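Local coordinates for T-lymphoma invasion and metastasis-inducing protein 1 (Homo sapiens, PDB 4K2P) that probably activates Rac GTPases as a guanine nucleotide exchange factor, using its PH-CC-Ex region to bind phosphoinositides and protein partners, at residues A[11-17]-A[36-42]; A[85-89]-A[100-106]; A[140-145]-A[191-196]. The protein carries 5 engineered substitutions. All coordinates share one frame; numbering follows the deposited sequence.

Interaction 1: residues A[11-17]-A[36-42]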
loop_
_atom_site.group_PDB
_atom_site.type_symbol
_atom_site.label_atom_id
_atom_site.label_comp_id
_atom_site.label_asym_id
_atom_site.label_seq_id
_atom_site.Cartn_x
_atom_site.Cartn_y
_atom_site.Cartn_z
ATOM N N ALA A 11 5.586 3.604 19.272
ATOM C CA ALA A 11 5.849 2.235 19.704
ATOM C C ALA A 11 4.709 1.728 20.587
ATOM O O ALA A 11 4.132 2.494 21.349
ATOM C CB ALA A 11 7.176 2.162 20.446
ATOM N N GLY A 12 4.389 0.439 20.482
ATOM C CA GLY A 12 3.333 -0.137 21.294
ATOM C C GLY A 12 3.217 -1.639 21.129
ATOM O O GLY A 12 3.778 -2.215 20.212
ATOM N N ALA A 13 2.474 -2.265 22.027
ATOM C CA ALA A 13 2.233 -3.692 21.976
ATOM C C ALA A 13 1.120 -3.985 20.970
ATOM O O ALA A 13 0.036 -3.423 21.062
ATOM C CB ALA A 13 1.874 -4.213 23.357
ATOM N N LEU A 14 1.412 -4.849 20.005
ATOM C CA LEU A 14 0.469 -5.215 18.956
ATOM C C LEU A 14 0.438 -6.717 18.757
ATOM O O LEU A 14 1.464 -7.382 18.897
ATOM C CB LEU A 14 0.852 -4.558 17.630
ATOM C CG LEU A 14 0.854 -3.031 17.578
ATOM C CD1 LEU A 14 1.494 -2.533 16.274
ATOM C CD2 LEU A 14 -0.561 -2.504 17.732
ATOM N N ALA A 15 -0.738 -7.247 18.432
ATOM C CA ALA A 15 -0.839 -8.596 17.891
ATOM C C ALA A 15 -0.554 -8.480 16.396
ATOM O O ALA A 15 -0.959 -7.510 15.765
ATOM C CB ALA A 15 -2.207 -9.196 18.147
ATOM N N VAL A 16 0.153 -9.458 15.839
ATOM C CA VAL A 16 0.670 -9.370 14.471
ATOM C C VAL A 16 0.523 -10.708 13.768
ATOM O O VAL A 16 0.663 -11.768 14.383
ATOM C CB VAL A 16 2.149 -8.950 14.442
ATOM C CG1 VAL A 16 2.625 -8.752 13.003
ATOM C CG2 VAL A 16 2.358 -7.662 15.252
ATOM N N LYS A 17 0.236 -10.647 12.471
ATOM C CA LYS A 17 -0.016 -11.826 11.666
ATOM C C LYS A 17 0.409 -11.538 10.228
ATOM O O LYS A 17 -0.046 -10.559 9.658
ATOM C CB LYS A 17 -1.502 -12.155 11.748
ATOM C CG LYS A 17 -1.964 -13.398 11.074
ATOM C CD LYS A 17 -3.419 -13.592 11.431
ATOM C CE LYS A 17 -3.997 -14.820 10.808
ATOM N NZ LYS A 17 -5.065 -15.386 11.672
ATOM N N TRP A 36 -2.091 -15.411 15.658
ATOM C CA TRP A 36 -1.544 -14.106 15.961
ATOM C C TRP A 36 -0.385 -14.292 16.935
ATOM O O TRP A 36 -0.381 -15.250 17.709
ATOM C CB TRP A 36 -2.615 -13.207 16.571
ATOM C CG TRP A 36 -3.740 -12.861 15.642
ATOM C CD1 TRP A 36 -4.859 -13.603 15.392
ATOM C CD2 TRP A 36 -3.882 -11.655 14.884
ATOM N NE1 TRP A 36 -5.674 -12.946 14.500
ATOM C CE2 TRP A 36 -5.099 -11.744 14.178
ATOM C CE3 TRP A 36 -3.094 -10.509 14.727
ATOM C CZ2 TRP A 36 -5.543 -10.737 13.328
ATOM C CZ3 TRP A 36 -3.535 -9.513 13.885
ATOM C CH2 TRP A 36 -4.747 -9.631 13.195
ATOM N N LYS A 37 0.601 -13.399 16.872
ATOM C CA LYS A 37 1.707 -13.371 17.837
ATOM C C LYS A 37 1.868 -11.939 18.337
ATOM O O LYS A 37 1.702 -11.001 17.570
ATOM C CB LYS A 37 3.015 -13.854 17.203
ATOM C CG LYS A 37 3.138 -15.367 17.071
ATOM C CD LYS A 37 4.487 -15.778 16.474
ATOM C CE LYS A 37 5.659 -15.522 17.424
ATOM N NZ LYS A 37 5.721 -16.524 18.529
ATOM N N HIS A 38 2.186 -11.761 19.613
ATOM C CA HIS A 38 2.344 -10.412 20.143
ATOM C C HIS A 38 3.805 -9.958 20.094
ATOM O O HIS A 38 4.735 -10.730 20.313
ATOM C CB HIS A 38 1.785 -10.323 21.572
ATOM C CG HIS A 38 2.696 -10.858 22.629
ATOM N ND1 HIS A 38 3.064 -12.184 22.702
ATOM C CD2 HIS A 38 3.286 -10.248 23.686
ATOM C CE1 HIS A 38 3.862 -12.361 23.740
ATOM N NE2 HIS A 38 4.013 -11.201 24.352
ATOM N N TYR A 39 3.984 -8.683 19.792
ATOM C CA TYR A 39 5.291 -8.056 19.772
ATOM C C TYR A 39 5.183 -6.661 20.343
ATOM O O TYR A 39 4.127 -6.047 20.300
ATOM C CB TYR A 39 5.840 -7.946 18.352
ATOM C CG TYR A 39 6.167 -9.238 17.668
ATOM C CD1 TYR A 39 7.367 -9.882 17.906
ATOM C CD2 TYR A 39 5.292 -9.795 16.744
ATOM C CE1 TYR A 39 7.683 -11.061 17.259
ATOM C CE2 TYR A 39 5.600 -10.969 16.092
ATOM C CZ TYR A 39 6.796 -11.597 16.353
ATOM O OH TYR A 39 7.106 -12.772 15.708
ATOM N N TRP A 40 6.282 -6.165 20.879
ATOM C CA TRP A 40 6.474 -4.734 21.011
ATOM C C TRP A 40 6.956 -4.212 19.653
ATOM O O TRP A 40 7.997 -4.614 19.156
ATOM C CB TRP A 40 7.483 -4.416 22.104
ATOM C CG TRP A 40 7.634 -2.959 22.353
ATOM C CD1 TRP A 40 8.668 -2.161 21.956
ATOM C CD2 TRP A 40 6.718 -2.113 23.050
ATOM N NE1 TRP A 40 8.452 -0.873 22.373
ATOM C CE2 TRP A 40 7.261 -0.817 23.044
ATOM C CE3 TRP A 40 5.490 -2.327 23.682
ATOM C CZ2 TRP A 40 6.618 0.265 23.644
ATOM C CZ3 TRP A 40 4.853 -1.254 24.272
ATOM C CH2 TRP A 40 5.415 0.025 24.251
ATOM N N VAL A 41 6.177 -3.339 19.042
ATOM C CA VAL A 41 6.476 -2.848 17.705
ATOM C C VAL A 41 6.893 -1.398 17.800
ATOM O O VAL A 41 6.192 -0.594 18.388
ATOM C CB VAL A 41 5.263 -3.001 16.769
ATOM C CG1 VAL A 41 5.572 -2.442 15.371
ATOM C CG2 VAL A 41 4.870 -4.462 16.684
ATOM N N SER A 42 8.029 -1.072 17.190
ATOM C CA SER A 42 8.618 0.248 17.288
ATOM C C SER A 42 8.977 0.788 15.906
ATOM O O SER A 42 9.762 0.199 15.178
ATOM C CB SER A 42 9.861 0.198 18.172
ATOM O OG SER A 42 10.433 1.478 18.323
#
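Two tryptophans of segment 36-42 reach segment 11-17 by different first torsions: in W40 CG is trans to the backbone N (chi1 -175°) and the indole swings over G12, whereas in W36 CG is trans to the carbonyl carbon (chi1 -66°) and the ring comes against K17. W40 sits on an antiparallel strand pair of the PH-domain sheet, strand 10-23 beside strand 37-44; W36 lies just before the latter. The evidence for the pair is a ladder of six backbone hydrogen bonds, two each at G12/V41, L14/Y39 and V16/K37. V41 N reaches G12 O at 2.9 Å; V16 N to K37 O, at 2.8 Å, is the most bent of the six, with 139° at the hydrogen.

One face of the pair bears A11, A13, A15 and W40. G12 has no side chain, and its CA sits over the six-membered ring of W40, 3.7 Å from the centroid, a CH-pi contact that runs from backbone to indole. A11 CB comes to 3.8 Å from W40 CZ2. The other face turns inward: the L14 and V41 side chains cross at about a right angle, with L14 CD1 3.8 Å from V41 CB, and V16 CG2 meets the edge of the Y39 ring at CD2, 3.9 Å away. W112 of helix 106-128 covers L14 and V41 on this buried side, and F101 adds to L14 and V16.

At the end of the ladder K17 runs across W36: its CD stands over the five-membered ring, 3.8 Å from the centroid, and its NZ continues on to hydrogen-bond R34 O.

Interaction 2: residues A[85-89]-A[100-106]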
loop_
_atom_site.group_PDB
_atom_site.type_symbol
_atom_site.label_atom_id
_atom_site.label_comp_id
_atom_site.label_asym_id
_atom_site.label_seq_id
_atom_site.Cartn_x
_atom_site.Cartn_y
_atom_site.Cartn_z
ATOM N N LYS A 85 -12.021 -9.958 14.750
ATOM C CA LYS A 85 -11.313 -9.064 15.668
ATOM C C LYS A 85 -11.576 -7.595 15.373
ATOM O O LYS A 85 -11.656 -7.189 14.208
ATOM C CB LYS A 85 -9.813 -9.341 15.607
ATOM C CG LYS A 85 -9.477 -10.779 15.918
ATOM C CD LYS A 85 -8.024 -10.958 16.304
ATOM C CE LYS A 85 -7.739 -12.407 16.664
ATOM N NZ LYS A 85 -8.708 -12.943 17.658
ATOM N N ASP A 86 -11.724 -6.806 16.438
ATOM C CA ASP A 86 -11.838 -5.353 16.319
ATOM C C ASP A 86 -10.452 -4.703 16.333
ATOM O O ASP A 86 -9.486 -5.291 16.804
ATOM C CB ASP A 86 -12.703 -4.773 17.448
ATOM C CG ASP A 86 -14.174 -5.140 17.319
ATOM O OD1 ASP A 86 -14.659 -5.309 16.178
ATOM O OD2 ASP A 86 -14.849 -5.259 18.362
ATOM N N PHE A 87 -10.371 -3.498 15.778
ATOM C CA PHE A 87 -9.165 -2.673 15.812
ATOM C C PHE A 87 -7.993 -3.296 15.073
ATOM O O PHE A 87 -6.837 -3.171 15.484
ATOM C CB PHE A 87 -8.798 -2.378 17.264
ATOM C CG PHE A 87 -9.964 -1.926 18.078
ATOM C CD1 PHE A 87 -10.815 -0.951 17.585
ATOM C CD2 PHE A 87 -10.240 -2.488 19.307
ATOM C CE1 PHE A 87 -11.913 -0.532 18.319
ATOM C CE2 PHE A 87 -11.336 -2.071 20.041
ATOM C CZ PHE A 87 -12.172 -1.090 19.539
ATOM N N VAL A 88 -8.311 -3.935 13.953
ATOM C CA VAL A 88 -7.311 -4.475 13.048
ATOM C C VAL A 88 -6.970 -3.435 11.983
ATOM O O VAL A 88 -7.854 -2.741 11.493
ATOM C CB VAL A 88 -7.806 -5.779 12.374
ATOM C CG1 VAL A 88 -6.784 -6.310 11.381
ATOM C CG2 VAL A 88 -8.107 -6.825 13.427
ATOM N N PHE A 89 -5.688 -3.277 11.681
ATOM C CA PHE A 89 -5.265 -2.548 10.485
ATOM C C PHE A 89 -4.255 -3.379 9.715
ATOM O O PHE A 89 -3.680 -4.307 10.256
ATOM C CB PHE A 89 -4.702 -1.164 10.826
ATOM C CG PHE A 89 -3.554 -1.165 11.809
ATOM C CD1 PHE A 89 -3.786 -1.197 13.172
ATOM C CD2 PHE A 89 -2.244 -1.060 11.365
ATOM C CE1 PHE A 89 -2.728 -1.166 14.072
ATOM C CE2 PHE A 89 -1.196 -1.026 12.250
ATOM C CZ PHE A 89 -1.434 -1.075 13.608
ATOM N N LEU A 100 -1.097 -7.965 9.089
ATOM C CA LEU A 100 -2.177 -7.515 9.954
ATOM C C LEU A 100 -1.674 -7.186 11.361
ATOM O O LEU A 100 -0.808 -7.863 11.895
ATOM C CB LEU A 100 -3.268 -8.579 10.033
ATOM C CG LEU A 100 -3.989 -8.891 8.716
ATOM C CD1 LEU A 100 -4.850 -10.111 8.896
ATOM C CD2 LEU A 100 -4.833 -7.710 8.254
ATOM N N PHE A 101 -2.280 -6.164 11.948
ATOM C CA PHE A 101 -1.969 -5.700 13.288
ATOM C C PHE A 101 -3.275 -5.474 14.045
ATOM O O PHE A 101 -4.232 -4.970 13.465
ATOM C CB PHE A 101 -1.180 -4.393 13.256
ATOM C CG PHE A 101 0.107 -4.462 12.498
ATOM C CD1 PHE A 101 1.290 -4.829 13.129
ATOM C CD2 PHE A 101 0.149 -4.112 11.163
ATOM C CE1 PHE A 101 2.483 -4.866 12.430
ATOM C CE2 PHE A 101 1.340 -4.144 10.461
ATOM C CZ PHE A 101 2.508 -4.522 11.094
ATOM N N GLN A 102 -3.317 -5.845 15.325
ATOM C CA GLN A 102 -4.460 -5.535 16.179
ATOM C C GLN A 102 -4.008 -4.686 17.366
ATOM O O GLN A 102 -3.059 -5.042 18.078
ATOM C CB GLN A 102 -5.147 -6.806 16.686
ATOM C CG GLN A 102 -6.446 -6.533 17.483
ATOM C CD GLN A 102 -6.951 -7.746 18.251
ATOM O OE1 GLN A 102 -6.180 -8.633 18.617
ATOM N NE2 GLN A 102 -8.256 -7.784 18.505
ATOM N N THR A 103 -4.695 -3.565 17.559
ATOM C CA THR A 103 -4.471 -2.684 18.693
ATOM C C THR A 103 -5.735 -2.668 19.592
ATOM O O THR A 103 -6.579 -3.564 19.497
ATOM C CB THR A 103 -4.083 -1.271 18.195
ATOM O OG1 THR A 103 -3.700 -0.439 19.296
ATOM C CG2 THR A 103 -5.223 -0.632 17.421
ATOM N N THR A 104 -5.860 -1.661 20.456
ATOM C CA THR A 104 -6.772 -1.708 21.597
ATOM C C THR A 104 -8.017 -0.850 21.443
ATOM O O THR A 104 -8.983 -1.030 22.174
ATOM C CB THR A 104 -6.054 -1.249 22.883
ATOM O OG1 THR A 104 -5.320 -0.049 22.605
ATOM C CG2 THR A 104 -5.096 -2.314 23.374
ATOM N N SER A 105 -7.989 0.096 20.509
ATOM C CA SER A 105 -9.109 1.013 20.322
ATOM C C SER A 105 -9.034 1.689 18.970
ATOM O O SER A 105 -8.029 1.599 18.272
ATOM C CB SER A 105 -9.138 2.077 21.426
ATOM O OG SER A 105 -8.019 2.941 21.330
ATOM N N GLN A 106 -10.104 2.376 18.604
ATOM C CA GLN A 106 -10.150 3.093 17.340
ATOM C C GLN A 106 -9.137 4.236 17.349
ATOM O O GLN A 106 -8.490 4.518 16.339
ATOM C CB GLN A 106 -11.566 3.623 17.082
ATOM C CG GLN A 106 -11.716 4.395 15.779
ATOM C CD GLN A 106 -11.285 3.589 14.570
ATOM O OE1 GLN A 106 -11.378 2.362 14.557
ATOM N NE2 GLN A 106 -10.796 4.278 13.552
#
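Hydrogen bonds first: F89 and F101 exchange a pair, N to O in both directions, each 2.9 Å, and T103 N adds a third backbone bond to F87 O. These join the beta hairpin of strands 88-92 and 98-102 in the PH domain. A side chain extends the series beyond the last strand pair: Q102 NE2 donates to D86 O at 3.3 Å, long but fairly straight (155° at the hydrogen), and the acceptor lies in the amide plane while the donor lies in the carbonyl plane. K85 CB packs 3.6 Å from the same NE2.

Ring contacts form the second group. The F87 ring is held between two aliphatic carbons: S105 CA lies 3.5 Å above the centre of one face, and the CB of its own neighbour D86 lies over the opposite face. F89 takes the rotamer with CG between backbone N and carbonyl carbon (chi1 56°), which carries its ring over F101. There F101 CB sits on the F89 face, 3.3 Å from CZ. The two ring planes are 19° from parallel, but their offset leaves little ring-on-ring overlap; the F89 and F101 centroids are 5.2 Å apart. W112 of helix 106-128 meets F89 as well.

Apolar aliphatic contact is slight, V88 CG1 touching L100 CD2 at 3.9 Å. Where segment 100-106 leaves the strand, S105 occupies the N-cap of helix 106-128, its OG bonded to E108 N. The chemistry therefore implies two modes of fixation: backbone bonds set the hairpin register, and CH-pi contact with F87 ties the start of the C-terminal PH helix to the chain entering the hairpin.

Interaction 3: residues A[140-145]-A[191-196]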
loop_
_atom_site.group_PDB
_atom_site.type_symbol
_atom_site.label_atom_id
_atom_site.label_comp_id
_atom_site.label_asym_id
_atom_site.label_seq_id
_atom_site.Cartn_x
_atom_site.Cartn_y
_atom_site.Cartn_z
ATOM N N GLU A 140 3.348 15.961 -6.172
ATOM C CA GLU A 140 3.415 14.604 -6.702
ATOM C C GLU A 140 2.018 14.124 -7.070
ATOM O O GLU A 140 1.832 13.323 -7.992
ATOM C CB GLU A 140 4.053 13.663 -5.682
ATOM C CG GLU A 140 5.541 13.884 -5.492
ATOM C CD GLU A 140 6.345 13.568 -6.740
ATOM O OE1 GLU A 140 6.277 12.421 -7.223
ATOM O OE2 GLU A 140 7.050 14.470 -7.238
ATOM N N ILE A 141 1.039 14.626 -6.330
ATOM C CA ILE A 141 -0.352 14.310 -6.579
ATOM C C ILE A 141 -0.751 14.945 -7.909
ATOM O O ILE A 141 -1.355 14.295 -8.757
ATOM C CB ILE A 141 -1.241 14.804 -5.409
ATOM C CG1 ILE A 141 -1.117 13.830 -4.234
ATOM C CG2 ILE A 141 -2.702 14.956 -5.829
ATOM C CD1 ILE A 141 -1.677 14.350 -2.930
ATOM N N LYS A 142 -0.367 16.199 -8.105
ATOM C CA LYS A 142 -0.667 16.902 -9.344
ATOM C C LYS A 142 -0.041 16.188 -10.537
ATOM O O LYS A 142 -0.668 16.053 -11.590
ATOM C CB LYS A 142 -0.170 18.345 -9.282
ATOM C CG LYS A 142 -0.994 19.255 -8.381
ATOM C CD LYS A 142 -0.493 20.692 -8.448
ATOM C CE LYS A 142 -1.235 21.606 -7.477
ATOM N NZ LYS A 142 -0.759 21.442 -6.067
ATOM N N LYS A 143 1.183 15.708 -10.365
ATOM C CA LYS A 143 1.884 15.039 -11.450
ATOM C C LYS A 143 1.187 13.753 -11.841
ATOM O O LYS A 143 1.042 13.456 -13.029
ATOM C CB LYS A 143 3.334 14.749 -11.068
ATOM C CG LYS A 143 4.231 15.968 -11.141
ATOM C CD LYS A 143 5.656 15.619 -10.765
ATOM C CE LYS A 143 6.519 16.862 -10.632
ATOM N NZ LYS A 143 7.911 16.515 -10.226
ATOM N N LEU A 144 0.732 13.007 -10.842
ATOM C CA LEU A 144 0.045 11.752 -11.083
ATOM C C LEU A 144 -1.282 11.965 -11.791
ATOM O O LEU A 144 -1.662 11.165 -12.629
ATOM C CB LEU A 144 -0.182 11.001 -9.770
ATOM C CG LEU A 144 1.038 10.221 -9.288
ATOM C CD1 LEU A 144 0.903 9.905 -7.799
ATOM C CD2 LEU A 144 1.201 8.952 -10.107
ATOM N N GLU A 145 -1.995 13.028 -11.440
ATOM C CA GLU A 145 -3.262 13.342 -12.081
ATOM C C GLU A 145 -3.045 13.723 -13.552
ATOM O O GLU A 145 -3.877 13.416 -14.410
ATOM C CB GLU A 145 -3.986 14.465 -11.335
ATOM C CG GLU A 145 -4.472 14.070 -9.939
ATOM C CD GLU A 145 -5.194 15.204 -9.221
ATOM O OE1 GLU A 145 -4.703 16.344 -9.244
ATOM O OE2 GLU A 145 -6.263 14.953 -8.629
ATOM N N ASP A 191 -0.752 4.910 -6.706
ATOM C CA ASP A 191 0.215 5.886 -6.199
ATOM C C ASP A 191 -0.492 7.143 -5.707
ATOM O O ASP A 191 -0.135 7.711 -4.681
ATOM C CB ASP A 191 1.243 6.241 -7.272
ATOM C CG ASP A 191 2.281 5.148 -7.477
ATOM O OD1 ASP A 191 2.554 4.381 -6.534
ATOM O OD2 ASP A 191 2.826 5.048 -8.589
ATOM N N LEU A 192 -1.520 7.551 -6.437
ATOM C CA LEU A 192 -2.307 8.729 -6.099
ATOM C C LEU A 192 -3.048 8.539 -4.776
ATOM O O LEU A 192 -3.112 9.448 -3.952
ATOM C CB LEU A 192 -3.296 9.025 -7.225
ATOM C CG LEU A 192 -4.244 10.208 -7.037
ATOM C CD1 LEU A 192 -3.480 11.477 -6.751
ATOM C CD2 LEU A 192 -5.113 10.369 -8.269
ATOM N N PHE A 193 -3.620 7.359 -4.592
ATOM C CA PHE A 193 -4.333 7.012 -3.365
ATOM C C PHE A 193 -3.351 7.042 -2.200
ATOM O O PHE A 193 -3.653 7.552 -1.122
ATOM C CB PHE A 193 -4.988 5.632 -3.516
ATOM C CG PHE A 193 -5.703 5.135 -2.286
ATOM C CD1 PHE A 193 -5.038 4.374 -1.341
ATOM C CD2 PHE A 193 -7.048 5.383 -2.108
ATOM C CE1 PHE A 193 -5.693 3.903 -0.224
ATOM C CE2 PHE A 193 -7.714 4.913 -0.996
ATOM C CZ PHE A 193 -7.036 4.168 -0.052
ATOM N N ARG A 194 -2.159 6.514 -2.448
ATOM C CA ARG A 194 -1.121 6.425 -1.439
ATOM C C ARG A 194 -0.660 7.813 -0.999
ATOM O O ARG A 194 -0.538 8.082 0.197
ATOM C CB ARG A 194 0.053 5.608 -1.969
ATOM C CG ARG A 194 1.167 5.414 -0.963
ATOM C CD ARG A 194 2.043 4.226 -1.314
ATOM N NE ARG A 194 2.690 4.367 -2.619
ATOM C CZ ARG A 194 3.773 5.102 -2.850
ATOM N NH1 ARG A 194 4.327 5.803 -1.873
ATOM N NH2 ARG A 194 4.293 5.160 -4.070
ATOM N N PHE A 195 -0.412 8.700 -1.957
ATOM C CA PHE A 195 0.032 10.044 -1.620
ATOM C C PHE A 195 -1.083 10.793 -0.918
ATOM O O PHE A 195 -0.823 11.611 -0.044
ATOM C CB PHE A 195 0.507 10.807 -2.859
ATOM C CG PHE A 195 1.881 10.409 -3.317
ATOM C CD1 PHE A 195 2.986 10.710 -2.546
ATOM C CD2 PHE A 195 2.071 9.739 -4.508
ATOM C CE1 PHE A 195 4.257 10.349 -2.955
ATOM C CE2 PHE A 195 3.346 9.374 -4.919
ATOM C CZ PHE A 195 4.435 9.679 -4.139
ATOM N N ARG A 196 -2.327 10.500 -1.279
ATOM C CA ARG A 196 -3.459 11.129 -0.613
ATOM C C ARG A 196 -3.601 10.623 0.820
ATOM O O ARG A 196 -4.103 11.331 1.691
ATOM C CB ARG A 196 -4.743 10.885 -1.395
ATOM C CG ARG A 196 -4.904 11.818 -2.571
ATOM C CD ARG A 196 -6.148 11.512 -3.373
ATOM N NE ARG A 196 -6.315 12.480 -4.453
ATOM C CZ ARG A 196 -6.974 12.252 -5.583
ATOM N NH1 ARG A 196 -7.528 11.068 -5.813
ATOM N NH2 ARG A 196 -7.070 13.214 -6.490
#
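Two long helices, 133-161 and 168-203, run side by side as the antiparallel coiled coil of the PH-CC-Ex region, and I141 and L144 on one meet L192 and F195 on the other. The local axes pass 9.5 Å apart with their N-to-C directions 160° from one another, so the pair is nearly antiparallel.

The apolar centre is made of branch ends meeting at several points. I141 uses two branches: CG2 touches L192 CD1 at 3.7 Å, and CG1 touches F195 CB, the I141 and F195 side chains lying alongside and pointing opposite ways. In L144, CD1 makes the closest contacts: it lies 3.5 Å from F195 CD2 and also approaches L192 N and D191 CB, so that it is set among three residues of the facing helix, while CD2 adds a further contact to D191 CB. The F195 ring receives E140 CB over the centre of one face, 4.2 Å from the centroid, and V124 of helix 106-128 adds to its surroundings.

Flanking this centre is a salt bridge, E145 OE2 to R196 NH2, 2.9 Å. The carboxylate oxygen comes to the edge of the guanidinium near its plane, yet the two flat groups are 82° apart, which points to a single contact rather than a paired, coplanar one. The R196 chain, extended from CG to NE, carries the guanidinium out to E145 at the flank, where L192 CG lies 3.6 Å above one guanidinium face, offset toward the rim. R194 NH2 instead bonds D191 OD1 within its own helix, at 3.1 Å.

L137, I141, L144 and I148 all face the partner helix, a spacing of four, three and four residues that matches the heptad-like apolar stripe of an antiparallel coiled coil, bordered here by an ionic pair.

Overall arrangement
Interactions 1 and 2 belong to the same sheet. Their centres are 11 Å apart, and strands 10-23 and 98-102 are neighbours joined by backbone bonds, with K17 O to L100 N and A15 O to Q102 N both 2.9 Å. Segment 11-17 thus pairs with 36-42 along one edge and with 100-106 along the other. Interaction 3 lies apart, across the centre of the chain: its centre is 31 Å from interaction 1 and 27 Å from interaction 2, with nearest atoms about 18 and 12 Å away. From helix 106-128, W112 touches L14, V41 and F89, and V124 touches F195 of interaction 3. A bound calcium ion lies about 10 Å from the D191 side chain of interaction 3.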